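Local coordinates for uncharacterized HTH-type transcriptional regulator HI_0893 (Haemophilus influenzae, PDB 3QKX), which probably binds cis-regulatory DNA as a transcription factor of the TetR family, through an N-terminal helix-turn-helix domain, at residues A[87-92]-A[157-162]; A[128-133]-A[138-143]. One frame throughout, in Å; residues are numbered along the deposited sequence. Where two conformers were deposited one is given.

Interaction 1: residues A[87-92]-A[157-162]; sequences QMWKNI and INLASD. With SO4 (sulfate ion), chain F.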
loop_
_atom_site.group_PDB
_atom_site.type_symbol
_atom_site.label_atom_id
_atom_site.label_comp_id
_atom_site.label_asym_id
_atom_site.label_seq_id
_atom_site.Cartn_x
_atom_site.Cartn_y
_atom_site.Cartn_z
ATOM N N GLN A 87 1.503 19.222 8.882
ATOM C CA GLN A 87 1.854 19.774 7.563
ATOM C C GLN A 87 2.279 18.667 6.609
ATOM O O GLN A 87 1.852 18.645 5.469
ATOM C CB GLN A 87 2.988 20.778 7.692
ATOM C CG GLN A 87 3.362 21.526 6.388
ATOM C CD GLN A 87 2.233 22.398 5.912
ATOM O OE1 GLN A 87 1.893 23.362 6.561
ATOM N NE2 GLN A 87 1.606 22.019 4.812
HETATM N N MSE A 88 3.145 17.772 7.075
HETATM C CA MSE A 88 3.634 16.681 6.232
HETATM C C MSE A 88 2.490 15.761 5.823
HETATM O O MSE A 88 2.446 15.303 4.692
HETATM C CB MSE A 88 4.739 15.874 6.940
HETATM C CG MSE A 88 6.090 16.550 6.920
HETATM SE SE MSE A 88 7.504 15.367 7.584
HETATM C CE MSE A 88 7.002 15.266 9.472
ATOM N N TRP A 89 1.568 15.489 6.738
ATOM C CA TRP A 89 0.391 14.667 6.417
ATOM C C TRP A 89 -0.418 15.315 5.294
ATOM O O TRP A 89 -0.751 14.671 4.316
ATOM C CB TRP A 89 -0.494 14.488 7.658
ATOM C CG TRP A 89 -1.415 13.324 7.556
ATOM C CD1 TRP A 89 -1.217 12.096 8.079
ATOM C CD2 TRP A 89 -2.674 13.282 6.892
ATOM N NE1 TRP A 89 -2.262 11.270 7.767
ATOM C CE2 TRP A 89 -3.167 11.973 7.023
ATOM C CE3 TRP A 89 -3.429 14.221 6.168
ATOM C CZ2 TRP A 89 -4.367 11.584 6.502
ATOM C CZ3 TRP A 89 -4.608 13.824 5.635
ATOM C CH2 TRP A 89 -5.082 12.509 5.810
ATOM N N LYS A 90 -0.711 16.602 5.451
ATOM C CA LYS A 90 -1.513 17.357 4.494
ATOM C C LYS A 90 -0.802 17.481 3.158
ATOM O O LYS A 90 -1.432 17.403 2.082
ATOM C CB LYS A 90 -1.798 18.764 5.027
ATOM C CG LYS A 90 -2.691 18.814 6.254
ATOM C CD LYS A 90 -2.514 20.129 6.967
ATOM C CE LYS A 90 -3.562 21.170 6.549
ATOM N NZ LYS A 90 -3.356 22.479 7.246
ATOM N N ASN A 91 0.514 17.685 3.211
ATOM C CA ASN A 91 1.301 17.732 1.986
ATOM C C ASN A 91 1.106 16.462 1.175
ATOM O O ASN A 91 0.875 16.534 -0.016
ATOM C CB ASN A 91 2.788 17.869 2.263
ATOM C CG ASN A 91 3.188 19.242 2.815
ATOM O OD1 ASN A 91 2.480 20.224 2.668
ATOM N ND2 ASN A 91 4.328 19.279 3.491
ATOM N N ILE A 92 1.176 15.303 1.832
ATOM C CA ILE A 92 1.018 14.038 1.134
ATOM C C ILE A 92 -0.399 13.880 0.626
ATOM O O ILE A 92 -0.600 13.466 -0.508
ATOM C CB ILE A 92 1.351 12.830 2.040
ATOM C CG1 ILE A 92 2.828 12.835 2.428
ATOM C CG2 ILE A 92 1.039 11.526 1.331
ATOM C CD1 ILE A 92 3.220 11.646 3.375
ATOM N N ILE A 157 -1.181 8.113 2.930
ATOM C CA ILE A 157 -1.093 7.383 1.665
ATOM C C ILE A 157 -2.191 6.345 1.557
ATOM O O ILE A 157 -2.779 6.180 0.502
ATOM C CB ILE A 157 0.279 6.687 1.488
ATOM C CG1 ILE A 157 1.415 7.719 1.517
ATOM C CG2 ILE A 157 0.305 5.884 0.186
ATOM C CD1 ILE A 157 2.805 7.132 1.765
ATOM N N ASN A 158 -2.453 5.625 2.639
ATOM C CA ASN A 158 -3.461 4.581 2.625
ATOM C C ASN A 158 -4.887 5.169 2.449
ATOM O O ASN A 158 -5.753 4.563 1.778
ATOM C CB ASN A 158 -3.369 3.711 3.915
ATOM C CG ASN A 158 -2.234 2.653 3.857
ATOM O OD1 ASN A 158 -1.760 2.311 2.792
ATOM N ND2 ASN A 158 -1.827 2.133 5.016
ATOM N N LEU A 159 -5.124 6.338 3.046
ATOM C CA LEU A 159 -6.426 6.981 2.962
ATOM C C LEU A 159 -6.724 7.461 1.540
ATOM O O LEU A 159 -7.798 7.200 1.015
ATOM C CB LEU A 159 -6.523 8.143 3.948
ATOM C CG LEU A 159 -7.931 8.642 4.243
ATOM C CD1 LEU A 159 -8.813 7.529 4.871
ATOM C CD2 LEU A 159 -7.852 9.810 5.151
ATOM N N ALA A 160 -5.762 8.159 0.934
ATOM C CA ALA A 160 -5.848 8.573 -0.469
ATOM C C ALA A 160 -6.124 7.371 -1.380
ATOM O O ALA A 160 -7.022 7.409 -2.235
ATOM C CB ALA A 160 -4.585 9.240 -0.883
ATOM N N SER A 161 -5.392 6.289 -1.154
ATOM C CA SER A 161 -5.452 5.140 -2.040
ATOM C C SER A 161 -6.804 4.413 -1.952
ATOM O O SER A 161 -7.430 4.142 -2.986
ATOM C CB SER A 161 -4.302 4.182 -1.753
ATOM O OG SER A 161 -3.995 3.416 -2.917
ATOM N N ASP A 162 -7.276 4.201 -0.719
ATOM C CA ASP A 162 -8.559 3.535 -0.444
ATOM C C ASP A 162 -9.810 4.468 -0.408
ATOM O O ASP A 162 -10.928 3.981 -0.283
ATOM C CB ASP A 162 -8.455 2.760 0.883
ATOM C CG ASP A 162 -7.187 1.851 0.947
ATOM O OD1 ASP A 162 -6.721 1.389 -0.144
ATOM O OD2 ASP A 162 -6.630 1.662 2.061
HETATM S S SO4 F . -4.333 25.533 9.906
HETATM O O1 SO4 F . -2.937 25.730 9.498
HETATM O O2 SO4 F . -4.412 25.008 11.271
HETATM O O3 SO4 F . -4.978 24.611 8.965
HETATM O O4 SO4 F . -5.050 26.803 9.876
#
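Ile92 and Ile157 bring the two helical segments together, with their CA atoms 7.0 Å apart. Residues 87-92 belong to helix 81-98 and residues 157-162 to helix 154-165. The contact is small and apolar. CG2 of Ile92 meets CG1 of Ile157 at 3.8 Å, and the two side chains run obliquely to each other. The second pair is Trp89 and Leu159. Methyl CD2 of Leu159 lies in the plane of the indole, at the rim of its six-membered ring, 3.9 Å from CH2 of Trp89. Trp89 reaches it because CG stands anti to the backbone N (chi1 -160°), which swings the ring toward the other helix. A hydrogen bond from NE1 to Thr155 helps fix the rotation of the indole. On helix 81-98 itself, NE2 of Gln87 donates to OD1 of Asn91 at 2.9 Å, from above the carbonyl plane. In one of two Lys90 conformers, a doubtful weak bond of 3.2 Å joins NZ of Lys90 to O3 of a sulfate, which Arg86 also binds. Asn158 pairs with Asn158 of the second subunit, so helix 154-165 also takes part in the dimer contact. Val178 and Ile179 of helix 172-184 pack on Trp89, while Met88 touches helix 126-137.

Interaction 2: residues A[128-133]-A[138-143]; sequences DLFCHQ and GLLAEL. With EDO (1,2-ethanediol), chain C.
Leu140 packs its CD1 methyl against helix 126-137, between Phe130 and Cys131. The nearest atom is CA of Cys131, 4.2 Å from CD1 of Leu140. CE2 of Phe130 is 4.3 Å from CD1 of Leu140, which approaches the ring obliquely. SG of Cys131 lies 4.4 Å from CD1 of Leu140. A chi1 of 166° turns the Phe130 ring away from its own backbone N and carries it to this side. The helix ends in a Schellman motif, after which the chain folds back. Gly138 is the first residue to leave the helical conformation, and its positive phi of 104° closes the motif. Leu140 and Ala141 are extended, and the chain then bends in an inverse gamma turn centred on Glu142. Backbone hydrogen bonds hold Leu139 to Lys188 and Ala141 to Ile186, near the C terminus. Trp183 of helix 172-184 touches both Phe130 and Leu140, and Leu148 of helix 145-151 packs on Cys131. At the other end of residues 128-133, OD1 of Asp128 accepts a weak bond of 3.4 Å from O2 of an ethanediol. Arg181 of the second subunit packs on Ala141 and Leu143.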
loop_
_atom_site.group_PDB
_atom_site.type_symbol
_atom_site.label_atom_id
_atom_site.label_comp_id
_atom_site.label_asym_id
_atom_site.label_seq_id
_atom_site.Cartn_x
_atom_site.Cartn_y
_atom_site.Cartn_z
ATOM N N ASP A 128 13.151 11.466 8.287
ATOM C CA ASP A 128 14.259 11.001 9.108
ATOM C C ASP A 128 14.707 12.108 10.045
ATOM O O ASP A 128 14.876 11.869 11.252
ATOM C CB ASP A 128 15.454 10.518 8.234
ATOM C CG ASP A 128 15.226 9.105 7.598
ATOM O OD1 ASP A 128 14.212 8.428 7.889
ATOM O OD2 ASP A 128 16.091 8.672 6.808
ATOM N N LEU A 129 14.882 13.312 9.487
ATOM C CA LEU A 129 15.331 14.483 10.248
ATOM C C LEU A 129 14.335 14.849 11.322
ATOM O O LEU A 129 14.717 15.155 12.456
ATOM C CB LEU A 129 15.528 15.703 9.341
ATOM C CG LEU A 129 16.692 15.737 8.334
ATOM C CD1 LEU A 129 16.762 17.117 7.660
ATOM C CD2 LEU A 129 18.021 15.399 8.977
ATOM N N PHE A 130 13.063 14.840 10.960
ATOM C CA PHE A 130 12.011 15.165 11.895
ATOM C C PHE A 130 12.005 14.183 13.066
ATOM O O PHE A 130 11.901 14.595 14.211
ATOM C CB PHE A 130 10.666 15.157 11.187
ATOM C CG PHE A 130 9.482 15.143 12.120
ATOM C CD1 PHE A 130 9.005 16.327 12.657
ATOM C CD2 PHE A 130 8.839 13.945 12.450
ATOM C CE1 PHE A 130 7.914 16.341 13.513
ATOM C CE2 PHE A 130 7.720 13.946 13.303
ATOM C CZ PHE A 130 7.266 15.152 13.843
ATOM N N CYS A 131 12.103 12.890 12.761
ATOM C CA CYS A 131 12.184 11.851 13.782
ATOM C C CYS A 131 13.333 12.091 14.717
ATOM O O CYS A 131 13.164 11.941 15.910
ATOM C CB CYS A 131 12.299 10.463 13.157
ATOM S SG CYS A 131 10.751 9.907 12.416
ATOM N N HIS A 132 14.488 12.496 14.186
ATOM C CA HIS A 132 15.666 12.726 15.008
ATOM C C HIS A 132 15.449 13.894 15.986
ATOM O O HIS A 132 15.748 13.760 17.176
ATOM C CB HIS A 132 16.909 12.970 14.138
ATOM C CG HIS A 132 18.192 13.049 14.918
ATOM N ND1 HIS A 132 18.601 12.058 15.794
ATOM C CD2 HIS A 132 19.174 13.993 14.937
ATOM C CE1 HIS A 132 19.769 12.395 16.324
ATOM N NE2 HIS A 132 20.138 13.563 15.824
ATOM N N GLN A 133 14.910 15.007 15.486
ATOM C CA GLN A 133 14.669 16.193 16.324
ATOM C C GLN A 133 13.571 15.935 17.361
ATOM O O GLN A 133 13.729 16.275 18.540
ATOM C CB GLN A 133 14.297 17.428 15.468
ATOM C CG GLN A 133 15.437 18.009 14.618
ATOM C CD GLN A 133 16.678 18.400 15.443
ATOM O OE1 GLN A 133 17.817 18.223 14.998
ATOM N NE2 GLN A 133 16.454 18.914 16.659
ATOM N N GLY A 138 12.228 14.415 23.034
ATOM C CA GLY A 138 11.582 13.484 23.951
ATOM C C GLY A 138 10.140 13.162 23.610
ATOM O O GLY A 138 9.451 12.628 24.442
ATOM N N LEU A 139 9.704 13.435 22.379
ATOM C CA LEU A 139 8.263 13.352 22.008
ATOM C C LEU A 139 7.787 12.019 21.484
ATOM O O LEU A 139 6.597 11.684 21.667
ATOM C CB LEU A 139 7.905 14.361 20.928
ATOM C CG LEU A 139 7.522 15.724 21.438
ATOM C CD1 LEU A 139 8.771 16.414 21.964
ATOM C CD2 LEU A 139 6.877 16.496 20.341
ATOM N N LEU A 140 8.682 11.290 20.794
ATOM C CA LEU A 140 8.312 10.155 19.977
ATOM C C LEU A 140 8.772 8.837 20.569
ATOM O O LEU A 140 9.721 8.809 21.322
ATOM C CB LEU A 140 8.934 10.303 18.593
ATOM C CG LEU A 140 8.365 11.340 17.629
ATOM C CD1 LEU A 140 8.845 10.995 16.236
ATOM C CD2 LEU A 140 6.864 11.394 17.666
ATOM N N ALA A 141 8.121 7.738 20.167
ATOM C CA ALA A 141 8.550 6.384 20.553
ATOM C C ALA A 141 9.958 6.079 20.062
ATOM O O ALA A 141 10.354 6.559 19.013
ATOM C CB ALA A 141 7.589 5.361 20.005
ATOM N N GLU A 142 10.713 5.285 20.824
ATOM C CA GLU A 142 12.041 4.816 20.384
ATOM C C GLU A 142 11.898 3.554 19.486
ATOM O O GLU A 142 12.196 2.436 19.883
ATOM C CB GLU A 142 13.005 4.609 21.585
ATOM C CG GLU A 142 13.768 5.946 22.022
ATOM C CD GLU A 142 14.842 5.720 23.119
ATOM N N LEU A 143 11.400 3.793 18.279
ATOM C CA LEU A 143 11.237 2.799 17.232
ATOM C C LEU A 143 11.935 3.350 16.007
ATOM O O LEU A 143 12.030 4.573 15.852
ATOM C CB LEU A 143 9.750 2.603 16.932
ATOM C CG LEU A 143 8.936 1.970 18.060
ATOM C CD1 LEU A 143 7.454 2.177 17.859
ATOM C CD2 LEU A 143 9.292 0.481 18.177
HETATM C C1 EDO C . 11.167 6.055 5.991
HETATM O O1 EDO C . 10.065 5.886 5.091
HETATM C C2 EDO C . 12.336 5.170 5.565
HETATM O O2 EDO C . 13.479 5.465 6.382
#

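Overall arrangement
From the N terminus, the chain passes through the predicted DNA-binding motif and helix 52-72 before it reaches residues 87-92. It then runs through helix 100-109 to helix 126-137, where interaction 2 closes a short loop across the last turn of the helix, with four helical residues between its segments. Helix 145-151 follows, and residues 157-162 close the much longer loop of interaction 1, which encloses interaction 2 entirely. The centres lie about 20 Å apart, yet the two meet where CE of Met88 packs 3.6 Å from CG of Phe130. Interaction 1 joins two helices distant in sequence; interaction 2 folds a loop onto its own helix. Both lie in the C-terminal domain and touch the second subunit.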